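Local coordinates for protein Afp3 (Serratia entomophila, PDB 6RBN) that probably builds, together with Afp2, the contractile sheath that surrounds the inner tube of the anti-feeding prophage, a phage-tail-like injection system, at residues W288-N293 with W333-Q338; V306-Q311 with V321-S326; A396-K401 with A433-A438; F407-K412 with I427-M432. One frame throughout, in Å; residues are numbered along the deposited sequence.

Interaction 1: W288-N293 with W333-Q338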
loop_
_atom_site.group_PDB
_atom_site.type_symbol
_atom_site.label_atom_id
_atom_site.label_comp_id
_atom_site.label_asym_id
_atom_site.label_seq_id
_atom_site.Cartn_x
_atom_site.Cartn_y
_atom_site.Cartn_z
ATOM N N TRP D 288 23.082 50.557 -11.526
ATOM C CA TRP D 288 23.966 50.163 -12.611
ATOM C C TRP D 288 23.595 50.804 -13.939
ATOM O O TRP D 288 24.314 50.612 -14.922
ATOM C CB TRP D 288 23.964 48.640 -12.736
ATOM C CG TRP D 288 22.613 48.054 -12.969
ATOM C CD1 TRP D 288 22.036 47.784 -14.169
ATOM C CD2 TRP D 288 21.661 47.674 -11.971
ATOM N NE1 TRP D 288 20.787 47.251 -13.984
ATOM C CE2 TRP D 288 20.532 47.175 -12.641
ATOM C CE3 TRP D 288 21.654 47.710 -10.574
ATOM C CZ2 TRP D 288 19.410 46.711 -11.968
ATOM C CZ3 TRP D 288 20.542 47.247 -9.909
ATOM C CH2 TRP D 288 19.436 46.757 -10.603
ATOM N N LYS D 289 22.500 51.554 -13.986
ATOM C CA LYS D 289 22.098 52.288 -15.174
ATOM C C LYS D 289 22.685 53.693 -15.141
ATOM O O LYS D 289 22.683 54.350 -14.098
ATOM C CB LYS D 289 20.571 52.345 -15.262
ATOM C CG LYS D 289 20.014 53.191 -16.392
ATOM C CD LYS D 289 20.360 52.621 -17.746
ATOM C CE LYS D 289 19.682 53.405 -18.849
ATOM N NZ LYS D 289 20.198 54.798 -18.926
ATOM N N ALA D 290 23.197 54.137 -16.281
ATOM C CA ALA D 290 23.767 55.473 -16.388
ATOM C C ALA D 290 22.675 56.529 -16.287
ATOM O O ALA D 290 21.724 56.500 -17.076
ATOM C CB ALA D 290 24.524 55.620 -17.700
ATOM N N PRO D 291 22.762 57.463 -15.349
ATOM C CA PRO D 291 21.729 58.509 -15.192
ATOM C C PRO D 291 21.924 59.667 -16.164
ATOM O O PRO D 291 22.168 60.815 -15.787
ATOM C CB PRO D 291 21.920 58.934 -13.734
ATOM C CG PRO D 291 23.364 58.708 -13.492
ATOM C CD PRO D 291 23.766 57.514 -14.275
ATOM N N ALA D 292 21.818 59.376 -17.464
ATOM C CA ALA D 292 22.196 60.376 -18.452
ATOM C C ALA D 292 21.279 60.411 -19.672
ATOM O O ALA D 292 21.751 60.693 -20.778
ATOM C CB ALA D 292 23.641 60.157 -18.888
ATOM N N ASN D 293 19.994 60.107 -19.517
ATOM C CA ASN D 293 19.007 60.474 -20.526
ATOM C C ASN D 293 17.724 60.979 -19.889
ATOM O O ASN D 293 16.656 60.873 -20.500
ATOM C CB ASN D 293 18.665 59.318 -21.468
ATOM C CG ASN D 293 19.661 59.159 -22.585
ATOM O OD1 ASN D 293 20.112 60.139 -23.160
ATOM N ND2 ASN D 293 19.990 57.922 -22.914
ATOM N N TRP D 333 23.428 64.863 -19.953
ATOM C CA TRP D 333 24.091 64.257 -21.105
ATOM C C TRP D 333 25.560 64.055 -20.748
ATOM O O TRP D 333 26.386 64.942 -20.968
ATOM C CB TRP D 333 23.911 65.145 -22.326
ATOM C CG TRP D 333 24.239 64.534 -23.634
ATOM C CD1 TRP D 333 25.335 64.774 -24.395
ATOM C CD2 TRP D 333 23.441 63.599 -24.365
ATOM N NE1 TRP D 333 25.281 64.041 -25.552
ATOM C CE2 TRP D 333 24.126 63.307 -25.553
ATOM C CE3 TRP D 333 22.218 62.973 -24.120
ATOM C CZ2 TRP D 333 23.629 62.419 -26.497
ATOM C CZ3 TRP D 333 21.729 62.094 -25.060
ATOM C CH2 TRP D 333 22.432 61.824 -26.231
ATOM N N GLY D 334 25.876 62.878 -20.218
ATOM C CA GLY D 334 27.211 62.578 -19.747
ATOM C C GLY D 334 27.176 61.841 -18.427
ATOM O O GLY D 334 26.417 62.215 -17.529
ATOM N N SER D 335 27.983 60.793 -18.292
ATOM C CA SER D 335 27.980 59.968 -17.089
ATOM C C SER D 335 29.400 59.578 -16.689
ATOM O O SER D 335 29.685 58.421 -16.385
ATOM C CB SER D 335 27.116 58.729 -17.290
ATOM O OG SER D 335 27.694 57.878 -18.260
ATOM N N ARG D 336 30.315 60.542 -16.683
ATOM C CA ARG D 336 31.689 60.296 -16.276
ATOM C C ARG D 336 32.002 60.933 -14.929
ATOM O O ARG D 336 31.404 61.936 -14.537
ATOM C CB ARG D 336 32.688 60.814 -17.310
ATOM C CG ARG D 336 32.903 59.897 -18.490
ATOM C CD ARG D 336 33.992 60.455 -19.379
ATOM N NE ARG D 336 34.444 59.496 -20.381
ATOM C CZ ARG D 336 33.913 59.369 -21.588
ATOM N NH1 ARG D 336 32.895 60.134 -21.935
ATOM N NH2 ARG D 336 34.386 58.471 -22.440
ATOM N N THR D 337 32.960 60.326 -14.231
ATOM C CA THR D 337 33.511 60.853 -12.994
ATOM C C THR D 337 34.809 61.601 -13.282
ATOM O O THR D 337 35.259 61.706 -14.423
ATOM C CB THR D 337 33.756 59.726 -11.991
ATOM O OG1 THR D 337 34.702 58.799 -12.532
ATOM C CG2 THR D 337 32.472 58.992 -11.680
ATOM N N GLN D 338 35.428 62.124 -12.224
ATOM C CA GLN D 338 36.699 62.822 -12.357
ATOM C C GLN D 338 37.878 61.889 -12.585
ATOM O O GLN D 338 38.930 62.346 -13.038
ATOM C CB GLN D 338 36.963 63.665 -11.112
ATOM C CG GLN D 338 36.096 64.884 -11.000
ATOM C CD GLN D 338 36.411 65.881 -12.077
ATOM O OE1 GLN D 338 35.618 66.103 -12.976
ATOM N NE2 GLN D 338 37.590 66.472 -12.005
#

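Interaction 2: V306-Q311 with V321-S326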
loop_
_atom_site.group_PDB
_atom_site.type_symbol
_atom_site.label_atom_id
_atom_site.label_comp_id
_atom_site.label_asym_id
_atom_site.label_seq_id
_atom_site.Cartn_x
_atom_site.Cartn_y
_atom_site.Cartn_z
ATOM N N VAL D 306 25.395 74.769 -24.886
ATOM C CA VAL D 306 26.716 74.197 -25.119
ATOM C C VAL D 306 26.714 73.435 -26.438
ATOM O O VAL D 306 25.849 72.590 -26.678
ATOM C CB VAL D 306 27.125 73.292 -23.947
ATOM C CG1 VAL D 306 28.429 72.595 -24.223
ATOM C CG2 VAL D 306 27.232 74.104 -22.675
ATOM N N THR D 307 27.688 73.736 -27.297
ATOM C CA THR D 307 27.820 73.070 -28.582
ATOM C C THR D 307 28.503 71.715 -28.416
ATOM O O THR D 307 28.871 71.306 -27.314
ATOM C CB THR D 307 28.614 73.935 -29.556
ATOM O OG1 THR D 307 29.973 74.021 -29.116
ATOM C CG2 THR D 307 28.049 75.326 -29.583
ATOM N N ASN D 308 28.671 71.008 -29.536
ATOM C CA ASN D 308 29.394 69.740 -29.502
ATOM C C ASN D 308 30.894 69.962 -29.369
ATOM O O ASN D 308 31.584 69.190 -28.697
ATOM C CB ASN D 308 29.100 68.919 -30.757
ATOM C CG ASN D 308 27.699 68.357 -30.772
ATOM O OD1 ASN D 308 27.180 67.928 -29.746
ATOM N ND2 ASN D 308 27.085 68.338 -31.946
ATOM N N GLU D 309 31.416 71.016 -30.000
ATOM C CA GLU D 309 32.861 71.184 -30.103
ATOM C C GLU D 309 33.484 71.582 -28.771
ATOM O O GLU D 309 34.655 71.285 -28.515
ATOM C CB GLU D 309 33.196 72.212 -31.183
ATOM C CG GLU D 309 32.953 71.710 -32.593
ATOM C CD GLU D 309 31.520 71.881 -33.045
ATOM O OE1 GLU D 309 30.730 72.528 -32.328
ATOM O OE2 GLU D 309 31.175 71.336 -34.110
ATOM N N GLN D 310 32.728 72.268 -27.917
ATOM C CA GLN D 310 33.231 72.550 -26.580
ATOM C C GLN D 310 32.905 71.419 -25.613
ATOM O O GLN D 310 33.540 71.298 -24.561
ATOM C CB GLN D 310 32.719 73.903 -26.086
ATOM C CG GLN D 310 31.235 74.086 -26.067
ATOM C CD GLN D 310 30.867 75.490 -25.666
ATOM O OE1 GLN D 310 31.726 76.285 -25.295
ATOM N NE2 GLN D 310 29.588 75.818 -25.770
ATOM N N GLN D 311 31.917 70.583 -25.932
ATOM C CA GLN D 311 31.751 69.368 -25.145
ATOM C C GLN D 311 32.803 68.328 -25.506
ATOM O O GLN D 311 33.160 67.497 -24.663
ATOM C CB GLN D 311 30.339 68.798 -25.325
ATOM C CG GLN D 311 29.992 67.688 -24.338
ATOM C CD GLN D 311 28.582 67.177 -24.468
ATOM O OE1 GLN D 311 27.821 67.624 -25.324
ATOM N NE2 GLN D 311 28.221 66.229 -23.614
ATOM N N VAL D 321 27.793 67.608 -19.404
ATOM C CA VAL D 321 27.046 68.791 -19.808
ATOM C C VAL D 321 25.545 68.506 -19.834
ATOM O O VAL D 321 25.087 67.472 -20.318
ATOM C CB VAL D 321 27.556 69.268 -21.178
ATOM C CG1 VAL D 321 26.791 70.461 -21.643
ATOM C CG2 VAL D 321 29.037 69.581 -21.104
ATOM N N ILE D 322 24.770 69.439 -19.280
ATOM C CA ILE D 322 23.323 69.489 -19.465
ATOM C C ILE D 322 23.056 70.090 -20.839
ATOM O O ILE D 322 23.314 71.277 -21.063
ATOM C CB ILE D 322 22.647 70.329 -18.372
ATOM C CG1 ILE D 322 23.053 69.853 -16.979
ATOM C CG2 ILE D 322 21.144 70.274 -18.531
ATOM C CD1 ILE D 322 22.638 68.456 -16.671
ATOM N N ARG D 323 22.535 69.286 -21.756
ATOM C CA ARG D 323 22.304 69.706 -23.130
ATOM C C ARG D 323 20.831 70.007 -23.360
ATOM O O ARG D 323 19.955 69.543 -22.627
ATOM C CB ARG D 323 22.763 68.629 -24.116
ATOM C CG ARG D 323 24.253 68.398 -24.137
ATOM C CD ARG D 323 24.973 69.552 -24.789
ATOM N NE ARG D 323 24.565 69.723 -26.179
ATOM C CZ ARG D 323 25.117 69.082 -27.202
ATOM N NH1 ARG D 323 26.106 68.229 -26.995
ATOM N NH2 ARG D 323 24.684 69.298 -28.433
ATOM N N HIS D 324 20.566 70.794 -24.395
ATOM C CA HIS D 324 19.210 71.083 -24.834
ATOM C C HIS D 324 18.958 70.428 -26.181
ATOM O O HIS D 324 19.680 70.685 -27.149
ATOM C CB HIS D 324 18.956 72.587 -24.935
ATOM C CG HIS D 324 17.532 72.933 -25.245
ATOM N ND1 HIS D 324 17.041 72.981 -26.531
ATOM C CD2 HIS D 324 16.493 73.241 -24.435
ATOM C CE1 HIS D 324 15.761 73.304 -26.500
ATOM N NE2 HIS D 324 15.403 73.468 -25.240
ATOM N N PHE D 325 17.941 69.579 -26.237
ATOM C CA PHE D 325 17.463 68.986 -27.474
ATOM C C PHE D 325 16.067 69.522 -27.747
ATOM O O PHE D 325 15.264 69.659 -26.818
ATOM C CB PHE D 325 17.457 67.462 -27.382
ATOM C CG PHE D 325 18.825 66.866 -27.255
ATOM C CD1 PHE D 325 19.627 66.699 -28.368
ATOM C CD2 PHE D 325 19.314 66.483 -26.020
ATOM C CE1 PHE D 325 20.890 66.156 -28.253
ATOM C CE2 PHE D 325 20.574 65.943 -25.899
ATOM C CZ PHE D 325 21.361 65.779 -27.018
ATOM N N SER D 326 15.789 69.839 -29.013
ATOM C CA SER D 326 14.570 70.569 -29.348
ATOM C C SER D 326 13.331 69.700 -29.191
ATOM O O SER D 326 12.263 70.191 -28.804
ATOM C CB SER D 326 14.662 71.109 -30.772
ATOM O OG SER D 326 14.680 70.049 -31.709
#

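Interaction 3: A396-K401 with A433-A438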
loop_
_atom_site.group_PDB
_atom_site.type_symbol
_atom_site.label_atom_id
_atom_site.label_comp_id
_atom_site.label_asym_id
_atom_site.label_seq_id
_atom_site.Cartn_x
_atom_site.Cartn_y
_atom_site.Cartn_z
ATOM N N ALA D 396 22.480 43.522 -12.813
ATOM C CA ALA D 396 23.485 44.479 -12.364
ATOM C C ALA D 396 24.886 44.081 -12.800
ATOM O O ALA D 396 25.668 44.933 -13.233
ATOM C CB ALA D 396 23.439 44.620 -10.844
ATOM N N LEU D 397 25.223 42.804 -12.691
ATOM C CA LEU D 397 26.576 42.346 -12.946
ATOM C C LEU D 397 26.700 41.803 -14.360
ATOM O O LEU D 397 25.763 41.220 -14.909
ATOM C CB LEU D 397 26.973 41.277 -11.931
ATOM C CG LEU D 397 26.986 41.781 -10.488
ATOM C CD1 LEU D 397 27.280 40.650 -9.529
ATOM C CD2 LEU D 397 27.988 42.899 -10.325
ATOM N N ALA D 398 27.878 42.001 -14.948
ATOM C CA ALA D 398 28.133 41.624 -16.336
ATOM C C ALA D 398 28.689 40.207 -16.362
ATOM O O ALA D 398 29.895 39.980 -16.383
ATOM C CB ALA D 398 29.087 42.607 -16.997
ATOM N N GLY D 399 27.778 39.241 -16.368
ATOM C CA GLY D 399 28.162 37.851 -16.458
ATOM C C GLY D 399 27.142 37.060 -17.250
ATOM O O GLY D 399 26.066 37.552 -17.589
ATOM N N ASN D 400 27.507 35.816 -17.531
ATOM C CA ASN D 400 26.641 34.900 -18.247
ATOM C C ASN D 400 26.523 33.552 -17.554
ATOM O O ASN D 400 25.758 32.703 -18.022
ATOM C CB ASN D 400 27.162 34.692 -19.677
ATOM C CG ASN D 400 26.060 34.396 -20.673
ATOM O OD1 ASN D 400 26.273 34.483 -21.881
ATOM N ND2 ASN D 400 24.874 34.064 -20.180
ATOM N N LYS D 401 27.243 33.332 -16.454
ATOM C CA LYS D 401 27.328 32.030 -15.822
ATOM C C LYS D 401 27.139 32.101 -14.311
ATOM O O LYS D 401 26.809 31.072 -13.709
ATOM C CB LYS D 401 28.688 31.385 -16.154
ATOM C CG LYS D 401 28.849 29.900 -15.856
ATOM C CD LYS D 401 27.967 29.073 -16.773
ATOM C CE LYS D 401 28.091 27.589 -16.477
ATOM N NZ LYS D 401 29.442 27.053 -16.800
ATOM N N ALA D 433 31.917 42.189 -11.510
ATOM C CA ALA D 433 32.157 42.554 -12.902
ATOM C C ALA D 433 30.954 43.339 -13.403
ATOM O O ALA D 433 29.873 42.770 -13.576
ATOM C CB ALA D 433 32.399 41.319 -13.765
ATOM N N ALA D 434 31.141 44.630 -13.646
ATOM C CA ALA D 434 30.073 45.508 -14.092
ATOM C C ALA D 434 30.128 45.707 -15.601
ATOM O O ALA D 434 31.138 45.433 -16.254
ATOM C CB ALA D 434 30.158 46.862 -13.385
ATOM N N VAL D 435 29.019 46.189 -16.152
ATOM C CA VAL D 435 28.883 46.450 -17.579
ATOM C C VAL D 435 28.966 47.957 -17.800
ATOM O O VAL D 435 28.519 48.747 -16.961
ATOM C CB VAL D 435 27.576 45.832 -18.132
ATOM C CG1 VAL D 435 26.330 46.452 -17.506
ATOM C CG2 VAL D 435 27.522 45.879 -19.655
ATOM N N ARG D 436 29.609 48.362 -18.920
ATOM C CA ARG D 436 29.836 49.760 -19.245
ATOM C C ARG D 436 28.828 50.243 -20.280
ATOM O O ARG D 436 28.428 49.482 -21.166
ATOM C CB ARG D 436 31.257 49.969 -19.780
ATOM C CG ARG D 436 32.338 50.010 -18.713
ATOM C CD ARG D 436 32.913 48.639 -18.433
ATOM N NE ARG D 436 34.090 48.712 -17.577
ATOM C CZ ARG D 436 34.058 48.562 -16.260
ATOM N NH1 ARG D 436 32.910 48.322 -15.650
ATOM N NH2 ARG D 436 35.175 48.645 -15.552
ATOM N N PRO D 437 28.388 51.497 -20.201
ATOM C CA PRO D 437 27.366 51.982 -21.129
ATOM C C PRO D 437 27.922 52.286 -22.512
ATOM O O PRO D 437 29.118 52.502 -22.704
ATOM C CB PRO D 437 26.861 53.262 -20.456
ATOM C CG PRO D 437 28.004 53.727 -19.657
ATOM C CD PRO D 437 28.691 52.495 -19.161
ATOM N N ALA D 438 27.012 52.296 -23.484
ATOM C CA ALA D 438 27.319 52.671 -24.860
ATOM C C ALA D 438 27.080 54.162 -25.011
ATOM O O ALA D 438 25.933 54.616 -25.024
ATOM C CB ALA D 438 26.453 51.901 -25.853
#

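Interaction 4: F407-K412 with I427-M432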
loop_
_atom_site.group_PDB
_atom_site.type_symbol
_atom_site.label_atom_id
_atom_site.label_comp_id
_atom_site.label_asym_id
_atom_site.label_seq_id
_atom_site.Cartn_x
_atom_site.Cartn_y
_atom_site.Cartn_z
ATOM N N PHE D 407 32.726 36.518 -7.190
ATOM C CA PHE D 407 33.292 35.467 -6.357
ATOM C C PHE D 407 33.401 35.986 -4.932
ATOM O O PHE D 407 33.605 37.181 -4.710
ATOM C CB PHE D 407 34.668 34.992 -6.858
ATOM C CG PHE D 407 35.757 36.033 -6.786
ATOM C CD1 PHE D 407 35.941 36.924 -7.824
ATOM C CD2 PHE D 407 36.629 36.081 -5.708
ATOM C CE1 PHE D 407 36.943 37.870 -7.770
ATOM C CE2 PHE D 407 37.625 37.028 -5.648
ATOM C CZ PHE D 407 37.784 37.918 -6.680
ATOM N N VAL D 408 33.256 35.083 -3.965
ATOM C CA VAL D 408 33.482 35.382 -2.555
ATOM C C VAL D 408 34.461 34.348 -2.017
ATOM O O VAL D 408 34.266 33.146 -2.220
ATOM C CB VAL D 408 32.175 35.359 -1.733
ATOM C CG1 VAL D 408 32.449 35.760 -0.296
ATOM C CG2 VAL D 408 31.119 36.254 -2.339
ATOM N N ARG D 409 35.514 34.809 -1.343
ATOM C CA ARG D 409 36.552 33.929 -0.824
ATOM C C ARG D 409 36.837 34.252 0.633
ATOM O O ARG D 409 37.042 35.413 0.991
ATOM C CB ARG D 409 37.842 34.061 -1.633
ATOM C CG ARG D 409 37.723 33.577 -3.056
ATOM C CD ARG D 409 38.989 33.843 -3.830
ATOM N NE ARG D 409 38.830 33.480 -5.233
ATOM C CZ ARG D 409 39.738 33.715 -6.172
ATOM N NH1 ARG D 409 40.875 34.319 -5.861
ATOM N NH2 ARG D 409 39.507 33.351 -7.425
ATOM N N VAL D 410 36.857 33.214 1.465
ATOM C CA VAL D 410 37.228 33.339 2.870
ATOM C C VAL D 410 37.762 31.985 3.324
ATOM O O VAL D 410 37.343 30.936 2.824
ATOM C CB VAL D 410 36.034 33.842 3.722
ATOM C CG1 VAL D 410 34.903 32.829 3.772
ATOM C CG2 VAL D 410 36.474 34.255 5.123
ATOM N N GLY D 411 38.741 32.014 4.220
ATOM C CA GLY D 411 39.311 30.784 4.735
ATOM C C GLY D 411 40.442 31.106 5.685
ATOM O O GLY D 411 40.653 32.262 6.048
ATOM N N LYS D 412 41.186 30.076 6.083
ATOM C CA LYS D 412 42.354 30.320 6.919
ATOM C C LYS D 412 43.658 30.221 6.148
ATOM O O LYS D 412 44.549 31.044 6.359
ATOM C CB LYS D 412 42.386 29.354 8.108
ATOM C CG LYS D 412 43.482 29.684 9.113
ATOM C CD LYS D 412 43.352 28.895 10.395
ATOM C CE LYS D 412 43.781 27.457 10.223
ATOM N NZ LYS D 412 43.760 26.749 11.530
ATOM N N ILE D 427 39.051 38.378 7.065
ATOM C CA ILE D 427 39.367 39.076 5.824
ATOM C C ILE D 427 38.701 38.342 4.673
ATOM O O ILE D 427 38.896 37.135 4.502
ATOM C CB ILE D 427 40.887 39.184 5.608
ATOM C CG1 ILE D 427 41.511 40.043 6.702
ATOM C CG2 ILE D 427 41.196 39.774 4.249
ATOM C CD1 ILE D 427 43.001 40.065 6.672
ATOM N N ILE D 428 37.908 39.074 3.893
ATOM C CA ILE D 428 37.060 38.523 2.845
ATOM C C ILE D 428 37.438 39.199 1.539
ATOM O O ILE D 428 37.587 40.424 1.496
ATOM C CB ILE D 428 35.577 38.774 3.159
ATOM C CG1 ILE D 428 35.248 38.286 4.560
ATOM C CG2 ILE D 428 34.689 38.054 2.169
ATOM C CD1 ILE D 428 34.074 38.972 5.128
ATOM N N GLN D 429 37.585 38.416 0.478
ATOM C CA GLN D 429 37.864 38.952 -0.848
ATOM C C GLN D 429 36.629 38.802 -1.718
ATOM O O GLN D 429 36.221 37.681 -2.036
ATOM C CB GLN D 429 39.061 38.255 -1.486
ATOM C CG GLN D 429 40.367 38.585 -0.815
ATOM C CD GLN D 429 41.528 37.869 -1.449
ATOM O OE1 GLN D 429 41.350 37.084 -2.375
ATOM N NE2 GLN D 429 42.727 38.124 -0.945
ATOM N N VAL D 430 36.041 39.929 -2.102
ATOM C CA VAL D 430 34.848 39.974 -2.934
ATOM C C VAL D 430 35.206 40.674 -4.234
ATOM O O VAL D 430 35.844 41.731 -4.222
ATOM C CB VAL D 430 33.696 40.706 -2.211
ATOM C CG1 VAL D 430 32.463 40.776 -3.081
ATOM C CG2 VAL D 430 33.383 40.038 -0.892
ATOM N N GLY D 431 34.815 40.082 -5.352
ATOM C CA GLY D 431 35.018 40.701 -6.648
ATOM C C GLY D 431 33.728 40.708 -7.435
ATOM O O GLY D 431 32.853 39.869 -7.233
ATOM N N MET D 432 33.606 41.689 -8.327
ATOM C CA MET D 432 32.439 41.826 -9.184
ATOM C C MET D 432 32.871 42.231 -10.583
ATOM O O MET D 432 34.028 42.579 -10.822
ATOM C CB MET D 432 31.440 42.851 -8.638
ATOM C CG MET D 432 30.632 42.377 -7.454
ATOM S SD MET D 432 29.459 43.617 -6.894
ATOM C CE MET D 432 30.539 44.680 -5.961
#

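Interaction 1: W288-N293 with W333-Q338
Ala-292 and Asn-293 meet Trp-333, Gly-334 and Ser-335 in a buried van der Waals contact between two loops of the subtilisin-like part of the sheath protein. The touching pieces run antiparallel, 176° apart, yet they are held by side-chain fit and not by strand pairing. The methyl of Ala-292 points across the gap, with Ala-292 CB 3.7 Å from Gly-334 O and 4.1 Å from Ser-335 CB. A second methyl, Ala-290 CB, lies 3.9 Å from Ser-335 OG, so two small residues face another small residue and the chains can come close. Gly-334 has a phi of 137°, which suits glycine, since it has no CB to press on the carbonyl oxygen of Trp-333. Although CB of Trp-333 starts away from the partner loop, CG lies opposite the backbone N (chi1 -166°), which brings the six-membered ring back to it. Trp-333 CZ3 lies 3.2 Å from Asn-293 OD1, with amide and ring planes 51° apart, and ND2 of the same amide makes a weak hydrogen bond to Val-271 O of a chain of Afp2. Proline suits the centre of the inverse gamma turn formed by residues 290-292: its ring restrains phi, and Ala-290 O accepts a weak bond from Ala-292 N. Lys-289 NZ also reaches Ala-290 O, at 2.9 Å on a lone pair, which gives this buried lysine one acceptor within its own loop. Pro-291 leans on Tyr-278 and Thr-281 of helix 271-284, Ala-290 touches Pro-348 in helix 347-364, and Trp-333, following strand 329-332, meets Phe-325 edge-to-face.

Interaction 2: V306-Q311 with V321-S326
Arg-323 reaches from its strand to the side chains of a short, weakly bonded helix and donates to Asn-308 and Gln-311. NH1 and NH2 of Arg-323 both grip one atom, Asn-308 OD1, at 3.0 and 3.1 Å, approaching it from the same face of the amide; both bonds are bent, 145° from NH1 and 137° from NH2 at the hydrogen. NH1 also bonds to Gln-311 OE1, whose amide stands 76° from the guanidinium plane. Bends at chi2 and chi3 bring the arginine head round to these oxygens, while Gln-311, extended beyond CG, meets the head halfway. Amide side chains suit these positions, a short one at 308 and a longer one at 311, because their oxygens can accept from a buried cation. Over one face of the guanidinium lie the carbonyl oxygens of Val-306 and Thr-307, which would probably ease its charge further. Beside this polar cluster Val-306 and Val-321 meet tip to tip, Val-306 CB to Val-321 CG1 at 3.7 Å, and Gln-311 CG lies 3.9 Å from Val-321 CG2. Thr-307 sits at the N-cap of helix 308-311, its OG1 accepting a weak bond from Gln-310 N. Val-7 of a second subunit packs on Asn-308 and Arg-323. The contact thus joins helix 308-311 to strand 322-325, which pairs antiparallel with strand 329-332.

Interaction 3: A396-K401 with A433-A438
Ala-398 N donates to Ala-433 O in a backbone hydrogen bond whose modelled length is doubtfully short, and small side chains pack beside it. The methyl of Ala-398 points at the partner backbone, with Ala-398 CB 3.6 Å from Ala-434 C and 3.7 Å from Val-435 CB. Val-435 offers its branch point there, while both of its methyls lie farther from Ala-398. In return Ala-433 CB comes to 3.9 Å from Ala-398 O. Leu-397 adds CD2, 3.8 Å from Ala-433 O. Alanine suits such places, because its single methyl fills the space between two backbones without holding them apart. In the fold, the contact ties the loop between helix 374-392 and strand 406-409 to the link between strands 425-432 and 437-446, all in the C-terminal domain of the tail sheath family. In the next shell, Ala-398 is the centre of an inverse gamma turn, closed by a weak bond from Gly-399 N to Leu-397 O, and Trp-392 NE1 bonds weakly to Gly-399 O. Ala-434 turns its methyl away from the loop, onto Val-349 and Leu-352 of helix 347-364. Farther along, Pro-437 and Ala-438 pair antiparallel with a strand of a chain of Afp2.

Interaction 4: F407-K412 with I427-M432
Phe-407 lays its ring over the backbone of Gly-431, the residue facing it in an antiparallel hydrogen-bonded pair. Its CB rises on the same face of the sheet as Arg-409 and Gln-429, and CG lies between the backbone N and the carbonyl carbon (chi1 65°), which swings the ring across to the other strand. On one side of the ring Phe-407 CD1 is 4.1 Å and CE1 3.6 Å from Gly-431 CA; at the far end CZ is 3.9 Å from Gly-431 N, which sits over the ring centre. On the other side CE2 comes within 3.9 Å of Gln-429 O and also lies over a face of the Arg-409 guanidinium. Glycine suits position 431 because it has no CB where the ring lies. Beneath, Gly-431 N bonds to Phe-407 O at 3.2 Å, and Arg-409 and Gln-429 exchange two backbone bonds. Their polar ends both bond to Ser-19 OG of a chain of Afp2. On the opposite face Val-408 CG1 and Ile-428 CG2 lie side by side at 4.0 Å, as apolar cover on helix 374-392. Another Afp2 chain adds a strand parallel to residues 427-431, consistent with the sheet augmentation by which contractile sheath subunits interlock, an arm of one adding a strand to the C-terminal domain of another.

Overall arrangement
Interactions 1 and 2 belong to the subtilisin-like region, interactions 3 and 4 to the C-terminal domain. Along the chain, the segments of interaction 2 fall between those of interaction 1, and those of interaction 4 between those of interaction 3. Trp-333 joins the first two, whose centres are about 15 Å apart, by packing on Gln-311 and Arg-323. Trp-288 touches Ala-396 and so links interactions 1 and 3, whose centres are about 16 Å apart. Leu-397 against Met-432 connects interactions 3 and 4. Interactions 2 and 4 stand farthest apart, about 44 Å between centres. The contacts form a continuous series 2-1-3-4 across the two regions, with Afp2 meeting every one, consistent with a subunit built for an interlocked sheath.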